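Local coordinates for protein endoglucanase (Ruminococcus champanellensis, PDB 6WQV) that probably hydrolyses beta-glucan chains such as cellulose and related plant polysaccharides as a broad-specificity GH5 endoglucanase of subfamily 4, at residues 207-212 against 237-242; 271-276 against 314-319. All blocks are in the same frame, centred on the assembly; numbering follows the deposited sequence.

Contact 1 of 2, residues 207-212 against 237-242; sequences CLMVPT and IVDIHS. With GLC (alpha-D-glucopyranose), chain E.
I237, near the start of strand 236-241, pairs with M209 of strand 208-211, two neighbouring parallel strands of the eight-stranded TIM barrel of GH5 enzymes and the ends of one beta-alpha-beta unit. The I237 amide donates to L208 O at 2.9 Å, and I237 O accepts from V210 N, also at 2.9 Å. The same carbonyl takes a CA-H...O contact from M209. On the barrel-interior face CB of I237 rests on CG of M209, 3.8 Å away, the two side chains crossing obliquely, while CD1 of I237 extends back toward CB of C207. V238 points to the other face, with V210, toward the helical layer, where helix 179-197 covers V210. The CA of V238 lies 3.2 Å from V210 O, and this carbonyl also receives the D239 amide. D239 returns to the interior face. Its carboxylate carbon lies anti to the backbone N (chi1 -174°), and the bent M209 chain brings CE to 3.5 Å from D239 OD2. OD1 is bound by the amide of G287 on the next strand; OD2 lies close to the carboxylate of E160 and forms a long, weak ion pair with R75. At I240 the isoleucine tip turns to T212: CD1 reaches OG1, a hydroxyl hydrogen-bonded to S216 O, at 3.5 Å and also touches CG2. H241 carries the strand into the glycan pocket, where the glucose is also bound by Q288, E331, N163 and H119; the histidine ring meets the sugar edge-on, ND1 hydrogen-bonded to O1 of GLC at 2.9 Å.

Contact 2 of 2, residues 271-276 against 314-319; sequences QEIYNS and YNIRCI
The turn that follows helix 297-313 and leads to strand 318-322 of the barrel packs here on the outer helix 263-278. Y314 is the first residue past the helical conformation, and its ring lies against one side of the neighbouring helix. Over one face stands Q271 CA, 4.1 Å from the ring centroid and 24° off the normal, a CH-pi contact. Q271 then runs out extended past the phenol, CG anti to its own N, its amide plane turned 56° from the ring. One water joins the two polar ends: it donates to Q271 OE1 and bonds to Y314 OH at 2.7 Å, lying in the plane of the ring at its edge. The hydroxyl is also bonded to Q267, one turn earlier on the helix. The Y274 ring takes Y314 CD1 over one face, and Y274 CD2 lies 3.6 Å from Y314 CD1. The two rings are near parallel, planes 28° apart, but slid until they barely overlap, centroids 5.1 Å apart. Deeper in, I316 CD1 touches I273 CG2 at 3.9 Å and Y274 CB; I316 also packs on I286 of the adjacent strand 284-289, and I273 on V284. Between Y314 and I316, N315 has positive phi and is the C-prime residue of a Schellman motif that ends helix 297-313 (I316 N to A311 O); the whole is a helix-to-strand turn of a beta/alpha barrel.

How the contacts relate
After the first four barrel strands the chain runs along strand 208-211, through helix 219-223, and into strand 236-241, where contact 1 closes a beta-alpha-beta unit. It then passes through the 263-278 helix, where contact 2 opens; that contact closes only after strand 284-289 and helix 297-313, as the chain approaches strand 318-322. The two loops follow in series, neither nested nor crossed. Contact 1 joins the fifth and sixth barrel strands, and contact 2 fastens the helix after the sixth to the lead-in of the eighth. They meet at I273, whose CD1 touches I240 CG2 (3.9 Å) and S242 OG (4.0 Å), setting the outer helix directly on the sixth strand.

Contact 1 of 2, residues 207-212 against 237-242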
# COMPACT_ATOMS: atom_id res chain seq x y z
N CYS A 207 7.20 -13.25 -0.90
CA CYS A 207 7.66 -12.01 -0.31
C CYS A 207 6.50 -11.29 0.38
O CYS A 207 5.37 -11.28 -0.12
CB CYS A 207 8.30 -11.11 -1.37
SG CYS A 207 9.92 -11.67 -1.89
N LEU A 208 6.79 -10.69 1.54
CA LEU A 208 5.78 -10.03 2.35
C LEU A 208 6.24 -8.62 2.68
O LEU A 208 7.44 -8.36 2.84
CB LEU A 208 5.59 -10.80 3.65
CG LEU A 208 5.34 -12.31 3.55
CD1 LEU A 208 5.27 -12.91 4.95
CD2 LEU A 208 4.10 -12.61 2.75
N MET A 209 5.28 -7.71 2.78
CA MET A 209 5.54 -6.31 3.07
C MET A 209 4.95 -5.95 4.44
O MET A 209 3.87 -6.43 4.80
CB MET A 209 4.94 -5.39 1.99
CG MET A 209 5.74 -5.34 0.69
SD MET A 209 4.85 -4.54 -0.67
CE MET A 209 4.37 -3.07 0.18
N VAL A 210 5.68 -5.13 5.19
CA VAL A 210 5.25 -4.66 6.50
C VAL A 210 5.52 -3.17 6.63
O VAL A 210 6.57 -2.68 6.19
CB VAL A 210 5.93 -5.42 7.66
CG1 VAL A 210 5.42 -6.85 7.75
CG2 VAL A 210 7.46 -5.39 7.51
N PRO A 211 4.61 -2.42 7.26
CA PRO A 211 4.86 -0.99 7.48
C PRO A 211 5.50 -0.69 8.82
O PRO A 211 5.37 -1.47 9.76
CB PRO A 211 3.45 -0.39 7.45
CG PRO A 211 2.64 -1.48 8.13
CD PRO A 211 3.25 -2.80 7.69
N THR A 212 6.18 0.45 8.91
CA THR A 212 6.46 1.07 10.18
C THR A 212 5.17 1.70 10.72
O THR A 212 4.11 1.68 10.08
CB THR A 212 7.48 2.18 9.97
OG1 THR A 212 6.95 3.05 8.97
CG2 THR A 212 8.82 1.63 9.50
N ILE A 237 9.93 -6.95 3.06
CA ILE A 237 10.07 -5.61 2.52
C ILE A 237 9.33 -4.63 3.42
O ILE A 237 8.19 -4.89 3.82
CB ILE A 237 9.47 -5.54 1.11
CG1 ILE A 237 10.11 -6.58 0.18
CG2 ILE A 237 9.59 -4.14 0.52
CD1 ILE A 237 9.25 -6.90 -1.04
N VAL A 238 9.94 -3.49 3.70
CA VAL A 238 9.27 -2.43 4.45
C VAL A 238 8.55 -1.51 3.48
O VAL A 238 9.09 -1.14 2.43
CB VAL A 238 10.27 -1.65 5.32
CG1 VAL A 238 9.60 -0.44 5.95
CG2 VAL A 238 10.87 -2.56 6.39
N ASP A 239 7.32 -1.12 3.83
CA ASP A 239 6.54 -0.17 3.06
C ASP A 239 6.54 1.18 3.76
O ASP A 239 6.09 1.30 4.91
CB ASP A 239 5.10 -0.63 2.84
CG ASP A 239 4.31 0.29 1.89
OD1 ASP A 239 4.82 1.37 1.52
OD2 ASP A 239 3.17 -0.06 1.53
N ILE A 240 7.05 2.20 3.07
CA ILE A 240 6.98 3.58 3.51
C ILE A 240 6.09 4.33 2.53
O ILE A 240 6.28 4.24 1.31
CB ILE A 240 8.38 4.22 3.54
CG1 ILE A 240 9.30 3.51 4.56
CG2 ILE A 240 8.27 5.71 3.80
CD1 ILE A 240 8.80 3.51 6.00
N HIS A 241 5.11 5.07 3.05
CA HIS A 241 4.38 6.04 2.23
C HIS A 241 5.08 7.38 2.37
O HIS A 241 5.45 7.79 3.48
CB HIS A 241 2.92 6.16 2.67
CG HIS A 241 2.17 4.86 2.71
ND1 HIS A 241 0.83 4.79 3.04
CD2 HIS A 241 2.57 3.59 2.48
CE1 HIS A 241 0.45 3.53 3.02
NE2 HIS A 241 1.48 2.78 2.68
N SER A 242 5.29 8.08 1.25
CA SER A 242 6.06 9.32 1.29
C SER A 242 5.48 10.34 0.32
O SER A 242 5.96 10.52 -0.81
CB SER A 242 7.56 9.06 1.06
OG SER A 242 8.34 10.20 1.38
C1 GLC E . -2.46 7.00 3.16
C2 GLC E . -3.61 6.03 2.92
C3 GLC E . -4.53 6.26 1.79
C4 GLC E . -4.91 7.72 1.71
C5 GLC E . -3.64 8.49 1.48
C6 GLC E . -3.83 9.96 1.14
O1 GLC E . -1.27 6.70 2.57
O2 GLC E . -3.03 4.69 2.89
O3 GLC E . -5.73 5.44 2.04
O4 GLC E . -5.86 7.90 0.65
O5 GLC E . -2.80 8.41 2.70
O6 GLC E . -4.41 10.63 2.18

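Contact 2 of 2, residues 271-276 against 314-319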
# COMPACT_ATOMS: atom_id res chain seq x y z
N GLN A 271 16.66 10.06 0.49
CA GLN A 271 17.90 9.51 1.04
C GLN A 271 17.69 8.96 2.44
O GLN A 271 18.33 7.97 2.82
CB GLN A 271 18.98 10.60 1.05
CG GLN A 271 20.32 10.17 1.61
CD GLN A 271 21.34 11.30 1.60
OE1 GLN A 271 22.32 11.26 0.84
NE2 GLN A 271 21.12 12.32 2.42
N GLU A 272 16.79 9.57 3.22
CA GLU A 272 16.54 9.06 4.57
C GLU A 272 15.89 7.68 4.53
O GLU A 272 16.19 6.83 5.37
CB GLU A 272 15.64 10.03 5.34
CG GLU A 272 16.33 11.29 5.80
CD GLU A 272 17.43 11.01 6.80
OE1 GLU A 272 17.11 10.62 7.94
OE2 GLU A 272 18.62 11.17 6.44
N ILE A 273 14.99 7.45 3.58
CA ILE A 273 14.42 6.12 3.41
C ILE A 273 15.51 5.12 3.05
O ILE A 273 15.57 4.02 3.60
CB ILE A 273 13.29 6.15 2.36
CG1 ILE A 273 12.18 7.11 2.81
CG2 ILE A 273 12.75 4.75 2.12
CD1 ILE A 273 11.13 7.41 1.76
N TYR A 274 16.37 5.49 2.10
CA TYR A 274 17.48 4.62 1.73
C TYR A 274 18.37 4.33 2.93
O TYR A 274 18.72 3.17 3.19
CB TYR A 274 18.28 5.30 0.62
CG TYR A 274 19.54 4.57 0.24
CD1 TYR A 274 19.48 3.33 -0.39
CD2 TYR A 274 20.79 5.11 0.52
CE1 TYR A 274 20.64 2.66 -0.74
CE2 TYR A 274 21.94 4.44 0.17
CZ TYR A 274 21.86 3.22 -0.45
OH TYR A 274 23.02 2.56 -0.79
N ASN A 275 18.77 5.37 3.66
CA ASN A 275 19.70 5.19 4.76
C ASN A 275 19.09 4.36 5.88
O ASN A 275 19.81 3.62 6.56
CB ASN A 275 20.15 6.54 5.31
CG ASN A 275 21.13 7.24 4.42
OD1 ASN A 275 21.78 6.63 3.57
ND2 ASN A 275 21.27 8.55 4.61
N SER A 276 17.78 4.50 6.11
CA SER A 276 17.12 3.80 7.21
C SER A 276 16.97 2.31 6.93
O SER A 276 17.02 1.50 7.86
CB SER A 276 15.75 4.43 7.46
OG SER A 276 15.85 5.77 7.91
N TYR A 314 18.38 5.66 -5.62
CA TYR A 314 18.54 4.92 -4.37
C TYR A 314 17.97 3.51 -4.47
O TYR A 314 17.83 2.83 -3.44
CB TYR A 314 17.91 5.67 -3.19
CG TYR A 314 18.64 6.96 -2.85
CD1 TYR A 314 19.97 6.94 -2.44
CD2 TYR A 314 18.00 8.19 -2.96
CE1 TYR A 314 20.65 8.11 -2.15
CE2 TYR A 314 18.68 9.37 -2.67
CZ TYR A 314 19.99 9.32 -2.26
OH TYR A 314 20.68 10.48 -1.96
N ASN A 315 17.62 3.05 -5.67
CA ASN A 315 17.05 1.72 -5.90
C ASN A 315 15.77 1.50 -5.09
O ASN A 315 15.55 0.43 -4.52
CB ASN A 315 18.07 0.61 -5.65
CG ASN A 315 17.71 -0.69 -6.36
OD1 ASN A 315 17.05 -0.68 -7.40
ND2 ASN A 315 18.14 -1.82 -5.80
N ILE A 316 14.89 2.51 -5.06
CA ILE A 316 13.62 2.44 -4.35
C ILE A 316 12.49 2.51 -5.37
O ILE A 316 12.33 3.54 -6.04
CB ILE A 316 13.47 3.55 -3.31
CG1 ILE A 316 14.58 3.47 -2.26
CG2 ILE A 316 12.11 3.44 -2.63
CD1 ILE A 316 14.62 4.65 -1.33
N ARG A 317 11.69 1.45 -5.46
CA ARG A 317 10.53 1.45 -6.33
C ARG A 317 9.41 2.28 -5.72
O ARG A 317 9.29 2.38 -4.49
CB ARG A 317 10.00 0.02 -6.51
CG ARG A 317 10.95 -0.99 -7.09
CD ARG A 317 11.30 -0.67 -8.52
NE ARG A 317 12.45 0.21 -8.57
CZ ARG A 317 13.71 -0.19 -8.43
NH1 ARG A 317 13.99 -1.47 -8.25
NH2 ARG A 317 14.69 0.70 -8.47
N CYS A 318 8.58 2.86 -6.59
CA CYS A 318 7.51 3.76 -6.18
C CYS A 318 6.17 3.33 -6.76
O CYS A 318 6.10 2.85 -7.89
CB CYS A 318 7.81 5.19 -6.68
SG CYS A 318 9.36 5.87 -6.03
N ILE A 319 5.09 3.56 -5.99
CA ILE A 319 3.73 3.17 -6.38
C ILE A 319 2.81 4.38 -6.20
O ILE A 319 2.55 4.81 -5.08
CB ILE A 319 3.23 1.97 -5.56
CG1 ILE A 319 4.25 0.83 -5.57
CG2 ILE A 319 1.90 1.48 -6.12
CD1 ILE A 319 3.76 -0.48 -4.96
O HOH W 1 23.35 10.25 -1.83